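Local coordinates for protein probable porin (PDB 4FT6) that probably forms a substrate-specific channel of the OprD family in the outer membrane of Pseudomonas aeruginosa, letting small solutes cross through a beta-barrel, at residues 312-315 with 321-324; 296-301 with 327-332; 51-56 with 109-114. All blocks are in the same frame, centred on the assembly; numbering follows the deposited sequence.

The three contacts are spread round the wall of one antiparallel beta-barrel. Contact 3 comes first along the chain, tying the loop after strand 37-50 to strand 110-114. Contact 2 opens at 296-301 and closes at 327-332, and contact 1, the turn end of the hairpin between strands 304-313 and 322-334, falls within that interval. Contacts 1 and 2 therefore share strand 322-334, their centres about 26 Å apart. The centre of contact 3 lies about 38 Å from that of contact 1 and 41 Å from that of contact 2, with contacts 2 and 3 on opposite sides of the chain's centre. The porin wall thus combines hairpin pairing, a packed loop and a link between non-adjacent parts.

Contact 1: residues 312-315 with 321-324; sequences YDFV and GLTA. With C8E ((hydroxyethyloxy)tri(ethyloxy)octane), chain B.
Phe314 and Leu322 lie side by side and point the same way, with Leu322 CD2 over one face of the ring, 4.0 Å from its centroid, in a CH-pi contact. On the opposite face the ring edge of Tyr312 stands over the middle, its CD2 3.4 Å above the Phe314 plane. The phenylalanine is thus held between a methyl group and an aromatic edge, while Ala324 CB meets its rim in plane, 3.8 Å from Phe314 CE1. Tyr312 swings its ring away from the facing strand because CG is anti to the backbone N (chi1 -172°); one ring face then receives the alkyl chain of a bound C8E detergent, Tyr312 CE2 lying 3.5 Å from C8E C4. Behind these groups the backbones pair antiparallel. Tyr312 and Ala324 exchange two bonds, and Phe314 N adds a third to Leu322 O (2.8 Å). Asp313 faces the other way with Thr323, and its OD1 accepts from Val315 N in an Asx turn. Apolar and aromatic groups that take up detergent on one face, with a carboxylate and a hydroxyl residue on the other, are consistent with a barrel wall whose first face meets membrane lipid.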
# COMPACT_ATOMS: atom_id res chain seq x y z
N TYR A 312 9.10 -17.42 8.25
CA TYR A 312 9.87 -18.60 7.86
C TYR A 312 9.67 -18.90 6.39
O TYR A 312 8.54 -18.84 5.89
CB TYR A 312 9.51 -19.84 8.70
CG TYR A 312 10.44 -21.01 8.44
CD1 TYR A 312 11.79 -20.94 8.76
CD2 TYR A 312 9.97 -22.20 7.90
CE1 TYR A 312 12.65 -22.00 8.54
CE2 TYR A 312 10.82 -23.27 7.66
CZ TYR A 312 12.16 -23.17 7.99
OH TYR A 312 13.01 -24.24 7.77
N ASP A 313 10.78 -19.22 5.73
CA ASP A 313 10.79 -19.55 4.31
C ASP A 313 11.03 -21.05 4.23
O ASP A 313 12.13 -21.52 4.50
CB ASP A 313 11.93 -18.79 3.62
CG ASP A 313 11.87 -18.89 2.11
OD1 ASP A 313 11.38 -19.91 1.59
OD2 ASP A 313 12.34 -17.95 1.44
N PHE A 314 9.99 -21.80 3.85
CA PHE A 314 10.06 -23.26 3.93
C PHE A 314 10.96 -23.91 2.89
O PHE A 314 10.93 -25.13 2.73
CB PHE A 314 8.66 -23.88 3.89
CG PHE A 314 7.94 -23.84 5.22
CD1 PHE A 314 7.29 -22.69 5.66
CD2 PHE A 314 7.91 -24.98 6.03
CE1 PHE A 314 6.64 -22.67 6.88
CE2 PHE A 314 7.25 -24.96 7.25
CZ PHE A 314 6.61 -23.81 7.68
N VAL A 315 11.76 -23.12 2.18
CA VAL A 315 12.80 -23.69 1.32
C VAL A 315 13.67 -24.69 2.10
O VAL A 315 13.84 -25.83 1.68
CB VAL A 315 13.69 -22.60 0.67
CG1 VAL A 315 14.00 -21.48 1.64
CG2 VAL A 315 14.99 -23.21 0.15
N GLY A 321 8.69 -22.19 -2.20
CA GLY A 321 7.40 -21.63 -2.55
C GLY A 321 6.47 -21.51 -1.36
O GLY A 321 5.49 -20.77 -1.39
N LEU A 322 6.77 -22.24 -0.29
CA LEU A 322 5.95 -22.16 0.91
C LEU A 322 6.55 -21.16 1.90
O LEU A 322 7.70 -21.31 2.30
CB LEU A 322 5.80 -23.54 1.55
CG LEU A 322 5.01 -23.56 2.85
CD1 LEU A 322 3.61 -23.05 2.63
CD2 LEU A 322 4.99 -24.96 3.41
N THR A 323 5.80 -20.14 2.29
CA THR A 323 6.26 -19.23 3.34
C THR A 323 5.19 -18.99 4.39
O THR A 323 3.99 -19.14 4.12
CB THR A 323 6.72 -17.87 2.81
OG1 THR A 323 5.63 -17.23 2.11
CG2 THR A 323 7.92 -18.02 1.90
N ALA A 324 5.63 -18.62 5.59
CA ALA A 324 4.74 -18.36 6.70
C ALA A 324 5.22 -17.14 7.46
O ALA A 324 6.42 -16.89 7.56
CB ALA A 324 4.66 -19.56 7.62
C1 C8E B . 7.25 -21.97 11.79
C2 C8E B . 8.09 -23.04 11.08
C3 C8E B . 9.48 -23.21 11.69
C4 C8E B . 10.29 -24.30 10.97
C5 C8E B . 11.54 -24.67 11.76
C6 C8E B . 12.32 -25.84 11.17
C7 C8E B . 13.64 -26.10 11.91
C8 C8E B . 14.72 -25.12 11.47
O9 C8E B . 15.75 -24.96 12.44
C10 C8E B . 16.97 -25.48 11.98

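Contact 2: residues 296-301 with 327-332; sequences RNFTSA and RYASGA
Phe298 carries this contact almost alone, reaching from the loop between strands 264-274 and 304-313 to Ala329 and Gly331 of strand 322-334. Its CB is directed at the strand, and CG, beside the backbone N and anti to the carbonyl carbon (chi1 -64°), sets the ring between Arg296 and the strand. Of the two ring carbons next in order, CD2 passes under the side chain of Arg296, whose NE sits 3.8 Å above the ring plane and toward the rim. Farther out the ring divides its contacts: CE1 rests on the methyl of Ala329, 3.6 Å from CB, whereas CE2 comes to 4.0 Å from Gly331 N. At the tip, CZ meets the same Ala329 CB at 3.7 Å and lies 3.9 Å from Ala329 O. These approaches are oblique to the ring, with no hydrogen bond between the segments. Gly331 has no side chain, so the ring lies beside bare backbone there. Ser305 and Glu346, on the two strands flanking 322-334, also touch the phenylalanine, and Gln271 NE2 binds Asn297 O. The surroundings are rich in charge, including the Arg327-Asp348 salt bridge, which is consistent with the channel side of the wall. One buried aromatic ring thus joins a largely polar loop to the strand by dispersion and loss of apolar surface, with Arg296 NE over the rim of one face.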
# COMPACT_ATOMS: atom_id res chain seq x y z
N ARG A 296 -5.64 -2.82 10.79
CA ARG A 296 -5.44 -1.54 11.46
C ARG A 296 -3.98 -1.08 11.28
O ARG A 296 -3.08 -1.92 11.08
CB ARG A 296 -5.78 -1.70 12.95
CG ARG A 296 -5.80 -0.41 13.72
CD ARG A 296 -6.19 -0.64 15.15
NE ARG A 296 -5.58 0.37 16.01
CZ ARG A 296 -6.01 1.62 16.11
NH1 ARG A 296 -7.05 2.02 15.38
NH2 ARG A 296 -5.40 2.48 16.91
N ASN A 297 -3.75 0.23 11.34
CA ASN A 297 -2.40 0.76 11.11
C ASN A 297 -1.82 1.55 12.30
O ASN A 297 -0.71 2.11 12.23
CB ASN A 297 -2.34 1.56 9.78
CG ASN A 297 -3.16 2.83 9.84
OD1 ASN A 297 -3.76 3.15 10.87
ND2 ASN A 297 -3.17 3.57 8.75
N PHE A 298 -2.58 1.58 13.39
CA PHE A 298 -2.12 2.14 14.66
C PHE A 298 -1.68 3.59 14.52
O PHE A 298 -0.59 3.95 14.93
CB PHE A 298 -1.00 1.27 15.24
CG PHE A 298 -1.46 -0.13 15.60
CD1 PHE A 298 -1.45 -1.14 14.65
CD2 PHE A 298 -1.93 -0.42 16.87
CE1 PHE A 298 -1.88 -2.44 14.99
CE2 PHE A 298 -2.37 -1.71 17.21
CZ PHE A 298 -2.35 -2.71 16.26
N THR A 299 -2.54 4.42 13.94
CA THR A 299 -2.19 5.80 13.63
C THR A 299 -3.09 6.84 14.29
O THR A 299 -3.11 8.00 13.86
CB THR A 299 -2.21 6.06 12.12
OG1 THR A 299 -3.53 5.84 11.63
CG2 THR A 299 -1.22 5.16 11.39
N SER A 300 -3.82 6.42 15.32
CA SER A 300 -4.64 7.34 16.10
C SER A 300 -3.76 8.36 16.81
O SER A 300 -2.59 8.09 17.10
CB SER A 300 -5.45 6.57 17.14
OG SER A 300 -6.40 5.76 16.50
N ALA A 301 -4.33 9.53 17.11
CA ALA A 301 -3.59 10.58 17.81
C ALA A 301 -2.93 10.05 19.09
O ALA A 301 -3.59 9.46 19.95
CB ALA A 301 -4.50 11.78 18.12
N ARG A 327 2.75 -11.99 13.10
CA ARG A 327 3.16 -10.79 13.82
C ARG A 327 2.15 -10.36 14.88
O ARG A 327 0.95 -10.63 14.78
CB ARG A 327 3.44 -9.66 12.84
CG ARG A 327 2.30 -9.45 11.89
CD ARG A 327 2.66 -8.44 10.84
NE ARG A 327 1.59 -8.33 9.87
CZ ARG A 327 1.68 -7.70 8.71
NH1 ARG A 327 2.80 -7.10 8.35
NH2 ARG A 327 0.63 -7.66 7.91
N TYR A 328 2.66 -9.69 15.90
CA TYR A 328 1.83 -9.17 16.97
C TYR A 328 2.12 -7.68 17.12
O TYR A 328 3.27 -7.26 17.26
CB TYR A 328 2.13 -9.91 18.26
CG TYR A 328 1.33 -9.44 19.46
CD1 TYR A 328 0.06 -9.94 19.71
CD2 TYR A 328 1.86 -8.52 20.34
CE1 TYR A 328 -0.67 -9.51 20.83
CE2 TYR A 328 1.14 -8.08 21.45
CZ TYR A 328 -0.12 -8.58 21.70
OH TYR A 328 -0.82 -8.14 22.81
N ALA A 329 1.06 -6.88 17.09
CA ALA A 329 1.16 -5.43 17.19
C ALA A 329 0.35 -4.96 18.39
O ALA A 329 -0.80 -5.38 18.57
CB ALA A 329 0.65 -4.79 15.92
N SER A 330 0.93 -4.10 19.22
CA SER A 330 0.26 -3.67 20.45
C SER A 330 0.31 -2.15 20.58
O SER A 330 1.38 -1.56 20.41
CB SER A 330 0.92 -4.32 21.67
OG SER A 330 0.26 -3.94 22.86
N GLY A 331 -0.81 -1.52 20.90
CA GLY A 331 -0.86 -0.06 20.95
C GLY A 331 -1.52 0.51 22.19
O GLY A 331 -2.45 -0.07 22.74
N ALA A 332 -1.05 1.68 22.63
CA ALA A 332 -1.60 2.30 23.82
C ALA A 332 -1.53 3.82 23.70
O ALA A 332 -0.90 4.34 22.78
CB ALA A 332 -0.86 1.82 25.04

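Contact 3: residues 51-56 with 109-114; sequences SGYTQG and NTELKL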
# COMPACT_ATOMS: atom_id res chain seq x y z
N SER A 51 4.56 -0.51 -24.06
CA SER A 51 5.44 -0.53 -25.20
C SER A 51 6.83 -0.26 -24.64
O SER A 51 6.97 0.13 -23.48
CB SER A 51 5.08 0.60 -26.16
OG SER A 51 5.54 1.84 -25.67
N GLY A 52 7.84 -0.48 -25.47
CA GLY A 52 9.16 0.08 -25.23
C GLY A 52 9.22 1.53 -25.71
O GLY A 52 8.18 2.18 -25.89
N TYR A 53 10.43 2.04 -25.92
CA TYR A 53 10.62 3.45 -26.29
C TYR A 53 11.09 3.59 -27.73
O TYR A 53 11.86 2.77 -28.21
CB TYR A 53 11.66 4.10 -25.37
CG TYR A 53 11.14 4.48 -24.00
CD1 TYR A 53 10.32 5.59 -23.85
CD2 TYR A 53 11.47 3.75 -22.87
CE1 TYR A 53 9.83 5.96 -22.60
CE2 TYR A 53 11.00 4.11 -21.61
CZ TYR A 53 10.18 5.21 -21.49
OH TYR A 53 9.68 5.60 -20.27
N THR A 54 10.64 4.64 -28.42
CA THR A 54 11.11 4.87 -29.78
C THR A 54 12.59 5.24 -29.73
O THR A 54 13.03 5.87 -28.78
CB THR A 54 10.29 5.96 -30.55
OG1 THR A 54 10.54 7.26 -29.99
CG2 THR A 54 8.81 5.65 -30.49
N GLN A 55 13.34 4.85 -30.75
CA GLN A 55 14.73 5.26 -30.86
C GLN A 55 14.84 6.78 -30.90
O GLN A 55 13.85 7.48 -31.11
CB GLN A 55 15.37 4.65 -32.11
CG GLN A 55 15.40 3.13 -32.10
CD GLN A 55 16.04 2.58 -33.37
OE1 GLN A 55 16.84 3.26 -34.03
NE2 GLN A 55 15.67 1.35 -33.73
N GLY A 56 16.05 7.29 -30.70
CA GLY A 56 16.26 8.72 -30.58
C GLY A 56 16.61 9.12 -29.16
O GLY A 56 16.40 8.36 -28.20
N ASN A 109 18.66 9.13 -18.63
CA ASN A 109 18.28 8.33 -17.46
C ASN A 109 17.11 8.93 -16.69
O ASN A 109 16.84 8.57 -15.54
CB ASN A 109 19.46 8.21 -16.48
CG ASN A 109 20.56 7.32 -17.00
OD1 ASN A 109 20.31 6.34 -17.70
ND2 ASN A 109 21.80 7.65 -16.64
N THR A 110 16.41 9.86 -17.33
CA THR A 110 15.30 10.54 -16.70
C THR A 110 14.01 10.15 -17.42
O THR A 110 13.96 10.12 -18.65
CB THR A 110 15.51 12.05 -16.73
OG1 THR A 110 16.65 12.39 -15.93
CG2 THR A 110 14.27 12.79 -16.22
N GLU A 111 12.97 9.86 -16.67
CA GLU A 111 11.78 9.26 -17.25
C GLU A 111 10.52 9.95 -16.75
O GLU A 111 10.39 10.23 -15.56
CB GLU A 111 11.75 7.77 -16.91
CG GLU A 111 10.72 6.98 -17.67
CD GLU A 111 10.75 5.50 -17.29
OE1 GLU A 111 11.48 5.13 -16.34
OE2 GLU A 111 10.02 4.71 -17.94
N LEU A 112 9.60 10.22 -17.67
CA LEU A 112 8.37 10.92 -17.32
C LEU A 112 7.18 10.07 -17.72
O LEU A 112 7.12 9.60 -18.86
CB LEU A 112 8.32 12.25 -18.05
CG LEU A 112 7.04 13.07 -17.87
CD1 LEU A 112 6.91 13.56 -16.42
CD2 LEU A 112 6.99 14.23 -18.87
N LYS A 113 6.25 9.84 -16.79
CA LYS A 113 5.00 9.15 -17.11
C LYS A 113 3.82 10.01 -16.74
O LYS A 113 3.79 10.60 -15.65
CB LYS A 113 4.87 7.81 -16.38
CG LYS A 113 5.76 6.68 -16.86
CD LYS A 113 5.51 5.38 -16.04
CE LYS A 113 6.62 4.36 -16.27
NZ LYS A 113 7.96 4.96 -16.02
N LEU A 114 2.84 10.06 -17.62
CA LEU A 114 1.62 10.83 -17.38
C LEU A 114 0.39 9.95 -17.60
O LEU A 114 0.45 8.98 -18.35
CB LEU A 114 1.59 12.02 -18.33
CG LEU A 114 2.85 12.88 -18.18
CD1 LEU A 114 3.33 13.35 -19.54
CD2 LEU A 114 2.55 14.06 -17.28
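A single side-chain hydrogen bond at the barrel surface joins the loop after strand 37-50 to strand 110-114, Tyr53 giving its hydroxyl proton to Glu111. Strands 58-71 and 95-107 come between these two elements in the order of the wall, so the link joins parts that are not adjacent and share no backbone pairing. The CA atoms of Tyr53 and Glu111 are 10.8 Å apart, and both side chains must extend to meet. Tyr53 CB is directed toward the strand. Glu111 approaches only at its end: CG is anti to the backbone N (chi1 -169°) and the chain stays extended beyond it, which carries the carboxylate to the tyrosine. Tyr53 OH lies 2.5 Å from Glu111 OE2, a length of little weight at this resolution. The oxygen sits at the edge of the ring, near its plane, while the ring and carboxylate planes are turned 65° apart. The hydroxyl reaches OE2 on its anti side, 26° out of the carboxylate plane. Lys113, two residues along the same strand, brings NZ to 2.8 Å from Glu111 OE2 in a salt bridge whose hydrogen-bond geometry is weak. Lys104, on strand 95-107, makes a cation-pi contact with the Tyr53 ring and also binds Ser51 O, adding a second hold on the loop. With one carboxylate oxygen shared by a phenol and an ammonium group, Lys113 probably favours the carboxylate form of Glu111 while competing with the phenol for it; Lys104 at the ring may make the hydroxyl a somewhat better donor.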